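Extracellular endo-alpha-(1->5)-L-arabinanase 1 (Bacillus subtilis, PDB 1UV4) is a secreted calcium-binding glycoside hydrolase that cuts internal alpha-1,5-arabinofuranosyl linkages of linear and branched sugar beet arabinan, helping to degrade the plant cell wall. Local coordinates at residues Tyr213-Gly218 with Leu264-Tyr269; Leu198-Asp203 with Lys233-Gly238; Thr188-Asn193 with Leu284-Gly289. One frame throughout, in Å; residues are numbered along the deposited sequence. Where two conformers were deposited one is given.

Interaction 1: residues Tyr213-Gly218 with Leu264-Tyr269. With EDO (1,2-ethanediol), chain E.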
loop_
_atom_site.group_PDB
_atom_site.type_symbol
_atom_site.label_atom_id
_atom_site.label_comp_id
_atom_site.label_asym_id
_atom_site.label_seq_id
_atom_site.Cartn_x
_atom_site.Cartn_y
_atom_site.Cartn_z
ATOM N N TYR A 213 -5.061 -4.453 11.794
ATOM C CA TYR A 213 -5.298 -5.530 12.745
ATOM C C TYR A 213 -4.812 -6.891 12.214
ATOM O O TYR A 213 -4.190 -7.641 12.955
ATOM C CB TYR A 213 -6.816 -5.614 13.028
ATOM C CG TYR A 213 -7.249 -6.491 14.152
ATOM C CD1 TYR A 213 -6.634 -6.408 15.412
ATOM C CD2 TYR A 213 -8.360 -7.318 14.020
ATOM C CE1 TYR A 213 -7.061 -7.193 16.466
ATOM C CE2 TYR A 213 -8.806 -8.090 15.076
ATOM C CZ TYR A 213 -8.157 -8.022 16.296
ATOM O OH TYR A 213 -8.571 -8.785 17.377
ATOM N N LYS A 214 -5.134 -7.236 10.969
ATOM C CA LYS A 214 -4.689 -8.495 10.387
ATOM C C LYS A 214 -4.409 -8.322 8.902
ATOM O O LYS A 214 -4.887 -7.391 8.288
ATOM C CB LYS A 214 -5.773 -9.562 10.508
ATOM C CG LYS A 214 -6.307 -9.819 11.857
ATOM C CD LYS A 214 -7.359 -10.934 11.773
ATOM C CE LYS A 214 -8.302 -10.837 12.949
ATOM N NZ LYS A 214 -9.137 -12.054 13.180
ATOM N N ILE A 215 -3.585 -9.203 8.336
ATOM C CA ILE A 215 -3.323 -9.288 6.905
ATOM C C ILE A 215 -4.099 -10.477 6.357
ATOM O O ILE A 215 -3.935 -11.561 6.867
ATOM C CB ILE A 215 -1.843 -9.436 6.606
ATOM C CG1 ILE A 215 -1.090 -8.206 7.086
ATOM C CG2 ILE A 215 -1.572 -9.672 5.160
ATOM C CD1 ILE A 215 0.375 -8.338 7.088
ATOM N N ALA A 216 -4.908 -10.255 5.323
ATOM C CA ALA A 216 -5.822 -11.261 4.745
ATOM C C ALA A 216 -5.583 -11.397 3.244
ATOM O O ALA A 216 -5.250 -10.422 2.623
ATOM C CB ALA A 216 -7.260 -10.900 5.012
ATOM N N TYR A 217 -5.828 -12.597 2.687
ATOM C CA TYR A 217 -5.553 -12.820 1.259
ATOM C C TYR A 217 -6.553 -13.691 0.531
ATOM O O TYR A 217 -7.326 -14.447 1.121
ATOM C CB TYR A 217 -4.137 -13.336 1.056
ATOM C CG TYR A 217 -3.863 -14.671 1.667
ATOM C CD1 TYR A 217 -4.239 -15.857 1.036
ATOM C CD2 TYR A 217 -3.222 -14.778 2.905
ATOM C CE1 TYR A 217 -3.975 -17.089 1.598
ATOM C CE2 TYR A 217 -2.976 -15.976 3.474
ATOM C CZ TYR A 217 -3.322 -17.151 2.839
ATOM O OH TYR A 217 -3.050 -18.371 3.428
ATOM N N GLY A 218 -6.537 -13.562 -0.787
ATOM C CA GLY A 218 -7.359 -14.397 -1.652
ATOM C C GLY A 218 -6.717 -14.450 -3.026
ATOM O O GLY A 218 -5.732 -13.742 -3.305
ATOM N N LEU A 264 7.694 -9.937 1.781
ATOM C CA LEU A 264 6.568 -9.189 2.308
ATOM C C LEU A 264 7.060 -8.224 3.356
ATOM O O LEU A 264 7.631 -8.641 4.361
ATOM C CB LEU A 264 5.510 -10.133 2.914
ATOM C CG LEU A 264 4.200 -9.396 3.212
ATOM C CD1 LEU A 264 3.436 -9.031 1.982
ATOM C CD2 LEU A 264 3.302 -10.135 4.189
ATOM N N VAL A 265 6.857 -6.944 3.104
ATOM C CA VAL A 265 7.106 -5.913 4.090
ATOM C C VAL A 265 5.770 -5.521 4.694
ATOM O O VAL A 265 4.728 -5.580 4.038
ATOM C CB VAL A 265 7.860 -4.658 3.491
ATOM C CG1 VAL A 265 9.185 -5.111 2.840
ATOM C CG2 VAL A 265 7.015 -3.891 2.491
ATOM N N ARG A 266 5.812 -5.084 5.928
ATOM C CA ARG A 266 4.579 -4.586 6.580
ATOM C C ARG A 266 4.993 -3.767 7.779
ATOM O O ARG A 266 6.180 -3.772 8.149
ATOM C CB ARG A 266 3.693 -5.750 7.045
ATOM C CG ARG A 266 4.148 -6.491 8.242
ATOM C CD ARG A 266 4.633 -7.779 7.912
ATOM N NE ARG A 266 5.019 -8.654 9.033
ATOM C CZ ARG A 266 6.040 -9.480 8.958
ATOM N NH1 ARG A 266 6.765 -9.531 7.856
ATOM N NH2 ARG A 266 6.305 -10.289 9.959
ATOM N N HIS A 267 4.056 -3.041 8.368
ATOM C CA HIS A 267 4.295 -2.440 9.678
ATOM C C HIS A 267 3.645 -3.298 10.743
ATOM O O HIS A 267 2.734 -4.068 10.459
ATOM C CB HIS A 267 3.821 -0.983 9.751
ATOM C CG HIS A 267 2.336 -0.789 9.576
ATOM N ND1 HIS A 267 1.778 -0.109 8.509
ATOM C CD2 HIS A 267 1.292 -1.186 10.353
ATOM C CE1 HIS A 267 0.456 -0.136 8.615
ATOM N NE2 HIS A 267 0.141 -0.796 9.716
ATOM N N ALA A 268 4.106 -3.176 11.988
ATOM C CA ALA A 268 3.399 -3.749 13.139
ATOM C C ALA A 268 3.840 -2.943 14.350
ATOM O O ALA A 268 4.934 -2.333 14.334
ATOM C CB ALA A 268 3.697 -5.208 13.307
ATOM N N TYR A 269 2.996 -2.891 15.370
ATOM C CA TYR A 269 3.178 -1.996 16.503
ATOM C C TYR A 269 3.861 -2.710 17.662
ATOM O O TYR A 269 3.405 -3.731 18.159
ATOM C CB TYR A 269 1.835 -1.448 16.902
ATOM C CG TYR A 269 1.148 -0.651 15.831
ATOM C CD1 TYR A 269 0.350 -1.275 14.853
ATOM C CD2 TYR A 269 1.339 0.695 15.710
ATOM C CE1 TYR A 269 -0.304 -0.533 13.873
ATOM C CE2 TYR A 269 0.707 1.431 14.738
ATOM C CZ TYR A 269 -0.105 0.804 13.816
ATOM O OH TYR A 269 -0.770 1.587 12.854
HETATM C C1 EDO E . 3.750 -9.457 13.128
HETATM O O1 EDO E . 4.006 -9.519 11.731
HETATM C C2 EDO E . 4.170 -10.738 13.806
HETATM O O2 EDO E . 3.152 -11.715 13.675
#
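L264 opens the contact from its strand by turning CD2 toward CD1 of I215, a loose van der Waals touch at 4.5 Å. The two strands belong to different blades of the five-bladed propeller of family 43: 213-218 lies on strand 212-220, 264-269 on strand 263-270 of the blade that contains both the N-terminal strand 4-8 and strand 276-283. No hydrogen bond crosses between the segments, and the nearest CA atoms, those of I215 and R266, stay 9.2 Å apart. Branched aliphatic residues suit such a place, since they fill the seam between blades without needing polar partners; Q256 of strand 250-259 touches both I215 and L264.

R266 follows, and its aliphatic base, not its charge, meets the isoleucine: CB lies 4.2 Å from I215 CD1. CG sits between the backbone N and the carbonyl carbon (chi1 74°), and a bend at chi2 carries the guanidinium away to other partners. Its edge grips a 1,2-ethanediol, probably left from crystallisation, whose O1 accepts from NE and from NH2, each at 3.0 Å and with angles of 148° and 147°. D244 binds the same diol through OD2, while R266 NH1 is bonded to N282 OD1.

Farther along, H267 reaches past the contact, its NE2 bonded to T212 OG1, just before the first segment, and its ND1 to the backbone N of D14, the inferred catalytic proton acceptor.

Arginine thus serves two chemistries at once. Its CB helps to close an apolar seam, while the guanidinium has its protein partners in N282 and, through a long and weak ion pair from NE, in D244, whose carboxylate probably offsets part of the buried charge; the diol fills the bonding position at the guanidinium edge in this crystal.

Interaction 2: residues Leu198-Asp203 with Lys233-Gly238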
loop_
_atom_site.group_PDB
_atom_site.type_symbol
_atom_site.label_atom_id
_atom_site.label_comp_id
_atom_site.label_asym_id
_atom_site.label_seq_id
_atom_site.Cartn_x
_atom_site.Cartn_y
_atom_site.Cartn_z
ATOM N N LEU A 198 -4.436 -11.123 -4.087
ATOM C CA LEU A 198 -4.732 -9.855 -3.416
ATOM C C LEU A 198 -4.545 -10.037 -1.910
ATOM O O LEU A 198 -5.125 -10.939 -1.321
ATOM C CB LEU A 198 -6.142 -9.428 -3.681
ATOM C CG LEU A 198 -6.600 -8.162 -2.960
ATOM C CD1 LEU A 198 -5.845 -6.917 -3.403
ATOM C CD2 LEU A 198 -8.097 -7.964 -3.203
ATOM N N MET A 199 -3.708 -9.226 -1.292
ATOM C CA MET A 199 -3.660 -9.099 0.146
ATOM C C MET A 199 -4.218 -7.737 0.544
ATOM O O MET A 199 -4.008 -6.754 -0.151
ATOM C CB MET A 199 -2.241 -9.186 0.674
ATOM C CG MET A 199 -1.529 -10.400 0.323
ATOM S SD MET A 199 0.097 -10.440 1.189
ATOM C CE MET A 199 0.721 -12.004 0.687
ATOM N N VAL A 200 -4.967 -7.698 1.642
ATOM C CA VAL A 200 -5.469 -6.456 2.195
ATOM C C VAL A 200 -5.181 -6.451 3.701
ATOM O O VAL A 200 -4.905 -7.483 4.302
ATOM C CB VAL A 200 -6.983 -6.264 1.946
ATOM C CG1 VAL A 200 -7.280 -6.298 0.497
ATOM C CG2 VAL A 200 -7.797 -7.320 2.669
ATOM N N SER A 201 -5.143 -5.262 4.289
ATOM C CA SER A 201 -5.184 -5.122 5.735
ATOM C C SER A 201 -6.642 -5.047 6.193
ATOM O O SER A 201 -7.389 -4.229 5.681
ATOM C CB SER A 201 -4.431 -3.859 6.136
ATOM O OG SER A 201 -3.069 -3.957 5.777
ATOM N N PHE A 202 -7.053 -5.922 7.099
ATOM C CA PHE A 202 -8.313 -5.778 7.817
ATOM C C PHE A 202 -7.995 -4.851 8.991
ATOM O O PHE A 202 -6.985 -5.051 9.669
ATOM C CB PHE A 202 -8.809 -7.133 8.365
ATOM C CG PHE A 202 -9.522 -8.015 7.371
ATOM C CD1 PHE A 202 -9.691 -7.653 6.041
ATOM C CD2 PHE A 202 -9.994 -9.242 7.793
ATOM C CE1 PHE A 202 -10.310 -8.503 5.129
ATOM C CE2 PHE A 202 -10.664 -10.077 6.912
ATOM C CZ PHE A 202 -10.833 -9.698 5.577
ATOM N N ASP A 203 -8.838 -3.872 9.238
ATOM C CA ASP A 203 -8.627 -2.876 10.291
ATOM C C ASP A 203 -9.653 -3.112 11.376
ATOM O O ASP A 203 -10.617 -3.815 11.187
ATOM C CB ASP A 203 -8.882 -1.454 9.752
ATOM C CG ASP A 203 -7.821 -0.960 8.774
ATOM O OD1 ASP A 203 -6.764 -1.606 8.612
ATOM O OD2 ASP A 203 -8.001 0.093 8.100
ATOM N N LYS A 233 -14.549 -18.376 -0.012
ATOM C CA LYS A 233 -15.334 -17.184 0.202
ATOM C C LYS A 233 -14.714 -15.988 -0.527
ATOM O O LYS A 233 -13.505 -15.716 -0.493
ATOM C CB LYS A 233 -15.477 -16.900 1.692
ATOM C CG LYS A 233 -16.422 -15.764 1.963
ATOM C CD LYS A 233 -16.963 -15.768 3.328
ATOM C CE LYS A 233 -17.738 -14.487 3.572
ATOM N NZ LYS A 233 -18.827 -14.620 4.569
ATOM N N SER A 234 -15.576 -15.260 -1.212
ATOM C CA SER A 234 -15.205 -14.082 -1.962
ATOM C C SER A 234 -14.771 -12.941 -1.059
ATOM O O SER A 234 -15.452 -12.627 -0.085
ATOM C CB SER A 234 -16.380 -13.621 -2.824
ATOM O OG SER A 234 -16.094 -12.415 -3.501
ATOM N N MET A 235 -13.721 -12.272 -1.461
ATOM C CA MET A 235 -13.226 -11.089 -0.757
ATOM C C MET A 235 -14.179 -9.930 -0.872
ATOM O O MET A 235 -14.086 -8.985 -0.087
ATOM C CB MET A 235 -11.796 -10.721 -1.212
ATOM C CG MET A 235 -10.772 -11.788 -0.885
ATOM S SD MET A 235 -9.085 -11.234 -1.160
ATOM C CE MET A 235 -8.782 -10.157 0.261
ATOM N N LEU A 236 -15.104 -9.964 -1.814
ATOM C CA LEU A 236 -16.181 -8.932 -1.837
ATOM C C LEU A 236 -17.215 -9.086 -0.727
ATOM O O LEU A 236 -17.979 -8.162 -0.444
ATOM C CB LEU A 236 -16.881 -8.959 -3.169
ATOM C CG LEU A 236 -16.123 -8.391 -4.341
ATOM C CD1 LEU A 236 -17.032 -8.634 -5.542
ATOM C CD2 LEU A 236 -15.843 -6.887 -4.160
ATOM N N GLU A 237 -17.280 -10.279 -0.129
ATOM C CA GLU A 237 -18.161 -10.575 0.994
ATOM C C GLU A 237 -17.410 -10.755 2.304
ATOM O O GLU A 237 -17.833 -11.501 3.193
ATOM C CB GLU A 237 -18.966 -11.819 0.661
ATOM C CG GLU A 237 -19.825 -11.614 -0.578
ATOM C CD GLU A 237 -20.926 -10.546 -0.399
ATOM O OE1 GLU A 237 -21.376 -10.236 0.751
ATOM O OE2 GLU A 237 -21.368 -9.998 -1.447
ATOM N N GLY A 238 -16.275 -10.066 2.429
ATOM C CA GLY A 238 -15.530 -10.089 3.669
ATOM C C GLY A 238 -14.643 -11.307 3.800
ATOM O O GLY A 238 -13.994 -11.518 4.844
#
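M235 reaches from a loop of the fourth propeller blade to L198 and V200 on the blade's second strand. Segment 198-203 runs along strand 195-203, whereas 233-238 belongs to the connection leading from strand 212-220 to strand 241-244.

The apolar contacts all use the flexible end of the methionine. Its SD lies 4.0 Å from CD2 of L198, the two side chains crossing obliquely, and CE meets V200 CG2 tip to tip at 3.8 Å. The turn at chi3 (76°) swings the methyl toward the valine, a shape the unbranched thioether adopts easily; leucine and valine supply the short branched surfaces that receive it. Y227 and A175 also pack on M235.

The hydrogen bonds lie within the loop. S234 OG accepts from L236 N (3.1 Å) in an ST turn, and S234 O accepts from E237 N. G238 then takes a positive phi of 82°, easy for a residue without a side chain.

The aromatic contact is the last. F202, which also makes a cation-pi pair with R177, brings its ring up obliquely, with CZ 3.7 Å from the carbonyl oxygen of G238.

Interaction 3: residues Thr188-Asn193 with Leu284-Gly289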
loop_
_atom_site.group_PDB
_atom_site.type_symbol
_atom_site.label_atom_id
_atom_site.label_comp_id
_atom_site.label_asym_id
_atom_site.label_seq_id
_atom_site.Cartn_x
_atom_site.Cartn_y
_atom_site.Cartn_z
ATOM N N THR A 188 -2.356 -4.993 -1.789
ATOM C CA THR A 188 -1.178 -5.379 -2.552
ATOM C C THR A 188 -1.569 -6.551 -3.440
ATOM O O THR A 188 -2.350 -7.374 -3.054
ATOM C CB THR A 188 0.047 -5.696 -1.614
ATOM O OG1 THR A 188 1.222 -5.905 -2.429
ATOM C CG2 THR A 188 -0.124 -6.945 -0.826
ATOM N N LEU A 189 -1.087 -6.553 -4.675
ATOM C CA LEU A 189 -1.567 -7.465 -5.696
ATOM C C LEU A 189 -0.420 -7.900 -6.558
ATOM O O LEU A 189 0.328 -7.052 -7.029
ATOM C CB LEU A 189 -2.643 -6.720 -6.519
ATOM C CG LEU A 189 -3.805 -7.374 -7.297
ATOM C CD1 LEU A 189 -4.069 -8.778 -6.918
ATOM C CD2 LEU A 189 -5.111 -6.556 -7.333
ATOM N N THR A 190 -0.306 -9.214 -6.799
ATOM C CA THR A 190 0.762 -9.777 -7.609
ATOM C C THR A 190 0.230 -10.962 -8.384
ATOM O O THR A 190 -0.749 -11.587 -7.970
ATOM C CB THR A 190 1.946 -10.190 -6.697
ATOM O OG1 THR A 190 3.084 -10.610 -7.494
ATOM C CG2 THR A 190 1.614 -11.400 -5.822
ATOM N N TYR A 191 0.880 -11.264 -9.507
ATOM C CA TYR A 191 0.550 -12.432 -10.312
ATOM C C TYR A 191 1.681 -13.466 -10.174
ATOM O O TYR A 191 2.842 -13.172 -10.498
ATOM C CB TYR A 191 0.352 -11.981 -11.754
ATOM C CG TYR A 191 0.011 -13.088 -12.709
ATOM C CD1 TYR A 191 -1.254 -13.661 -12.709
ATOM C CD2 TYR A 191 0.970 -13.571 -13.577
ATOM C CE1 TYR A 191 -1.567 -14.703 -13.596
ATOM C CE2 TYR A 191 0.707 -14.612 -14.424
ATOM C CZ TYR A 191 -0.571 -15.153 -14.453
ATOM O OH TYR A 191 -0.791 -16.188 -15.343
ATOM N N GLN A 192 1.342 -14.661 -9.669
ATOM C CA GLN A 192 2.322 -15.734 -9.454
ATOM C C GLN A 192 1.658 -17.050 -9.803
ATOM O O GLN A 192 0.537 -17.296 -9.361
ATOM C CB GLN A 192 2.738 -15.813 -7.976
ATOM C CG GLN A 192 3.271 -14.549 -7.418
ATOM C CD GLN A 192 4.642 -14.200 -7.955
ATOM O OE1 GLN A 192 5.458 -15.092 -8.250
ATOM N NE2 GLN A 192 4.896 -12.907 -8.119
ATOM N N ASN A 193 2.341 -17.888 -10.580
ATOM C CA ASN A 193 1.869 -19.265 -10.840
ATOM C C ASN A 193 0.430 -19.358 -11.321
ATOM O O ASN A 193 -0.355 -20.235 -10.906
ATOM C CB ASN A 193 1.997 -20.115 -9.589
ATOM C CG ASN A 193 3.366 -20.063 -8.989
ATOM O OD1 ASN A 193 4.382 -20.154 -9.698
ATOM N ND2 ASN A 193 3.420 -19.924 -7.663
ATOM N N LEU A 284 8.571 -14.526 1.396
ATOM C CA LEU A 284 7.246 -15.009 1.004
ATOM C C LEU A 284 7.431 -16.198 0.092
ATOM O O LEU A 284 8.236 -16.151 -0.861
ATOM C CB LEU A 284 6.507 -13.916 0.235
ATOM C CG LEU A 284 5.000 -13.778 0.252
ATOM C CD1 LEU A 284 4.421 -13.885 1.634
ATOM C CD2 LEU A 284 4.677 -12.446 -0.416
ATOM N N ASN A 285 6.735 -17.284 0.424
ATOM C CA ASN A 285 6.702 -18.537 -0.337
ATOM C C ASN A 285 5.323 -18.670 -1.007
ATOM O O ASN A 285 4.336 -18.292 -0.429
ATOM C CB ASN A 285 6.967 -19.676 0.682
ATOM C CG ASN A 285 7.023 -21.075 0.076
ATOM O OD1 ASN A 285 6.476 -21.343 -0.975
ATOM N ND2 ASN A 285 7.668 -21.994 0.797
ATOM N N TRP A 286 5.264 -19.122 -2.249
ATOM C CA TRP A 286 3.984 -19.374 -2.928
ATOM C C TRP A 286 3.775 -20.814 -3.283
ATOM O O TRP A 286 2.811 -21.134 -3.992
ATOM C CB TRP A 286 3.908 -18.605 -4.244
ATOM C CG TRP A 286 4.129 -17.158 -4.090
ATOM C CD1 TRP A 286 5.314 -16.485 -4.209
ATOM C CD2 TRP A 286 3.138 -16.177 -3.787
ATOM N NE1 TRP A 286 5.114 -15.149 -3.985
ATOM C CE2 TRP A 286 3.784 -14.931 -3.732
ATOM C CE3 TRP A 286 1.756 -16.227 -3.551
ATOM C CZ2 TRP A 286 3.113 -13.755 -3.468
ATOM C CZ3 TRP A 286 1.100 -15.056 -3.284
ATOM C CH2 TRP A 286 1.765 -13.840 -3.237
ATOM N N SER A 287 4.725 -21.666 -2.908
ATOM C CA SER A 287 4.739 -23.028 -3.393
ATOM C C SER A 287 3.466 -23.821 -3.058
ATOM O O SER A 287 3.164 -24.765 -3.774
ATOM C CB SER A 287 6.006 -23.779 -2.910
ATOM O OG SER A 287 6.032 -23.904 -1.506
ATOM N N SER A 288 2.717 -23.427 -2.021
ATOM C CA SER A 288 1.471 -24.136 -1.654
ATOM C C SER A 288 0.167 -23.844 -2.489
ATOM O O SER A 288 -0.857 -24.534 -2.371
ATOM C CB SER A 288 1.174 -23.817 -0.203
ATOM O OG SER A 288 0.703 -22.487 -0.084
ATOM N N GLY A 289 0.222 -22.843 -3.346
ATOM C CA GLY A 289 -0.952 -22.394 -4.087
ATOM C C GLY A 289 -1.414 -21.098 -3.464
ATOM O O GLY A 289 -2.284 -20.397 -3.994
HETATM O O HOH W 1 0.971 -20.337 -6.219
#
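W286 sets its indole against T190 and Q192 on the first, innermost strand of the fourth blade of the beta-propeller, where segment 188-193 ends strand 184-192. The other segment, 284-289, is loop following strand 276-283, and a type I beta turn from W286 to G289 reverses it.

Apolar and CH-pi contacts carry the association. Q192 lays CG over one face of the indole, 3.9 Å from the centroid of the five-membered ring and nearly on its normal. The opposite face is covered off-centre by L284 CG of the tryptophan's own segment, so the broad ring is clasped between two aliphatic groups. T190 brings CG2 to 3.6 Å from W286 CH2; OG1 stands anti to the backbone N (chi1 -173°), which leaves the methyl to face the tryptophan. Threonine suits the spot because its two branches divide the work.

Hydrogen bonds set these groups in place. Q192 bends at chi2, laying its amide only 15° from the indole plane, and NE2 donates in the amide plane to T190 OG1 at 3.0 Å, nearly straight at 169°; a long, flexible glutamine can both cover the ring and return to the threonine. Tryptophan adds a polar edge to its broad face: NE1 donates to the carbonyl oxygen of G261. Around the tryptophan's backbone, N285 OD1 accepts hydrogen bonds from S287 N, which makes an Asx turn, and from S287 OG, while G289 N closes the beta turn on W286 O. A glycine ends that turn at a positive phi unfavourable to other residues.

At the exposed end, where a polar asparagine is at home, N193 ND2 lies 3.7 Å from W286 CB. One water completes the span: it accepts from N193 ND2 at 2.9 Å and donates to W286 O at 3.0 Å.

How the interactions relate
Three neighbouring strands of one blade join the contacts. Strand 195-203 of interaction 2 runs between strand 212-220 of interaction 1, with A216 O 2.9 Å from V200 N, and strand 184-192 of interaction 3, with M199 N 2.9 Å from T188 O. Interactions 1 and 3 both bridge to the blade that holds strands 263-270 and 276-283, and there L264 CB packs on L284 CD1; their centres are about 15 Å apart. Interaction 2 stays within its own blade. The catalytic centre lies close by: the side chains of V200 and E185, the inferred proton donor, are about 7 Å apart. A bound calcium ion is about 8 Å from the side chain of T190.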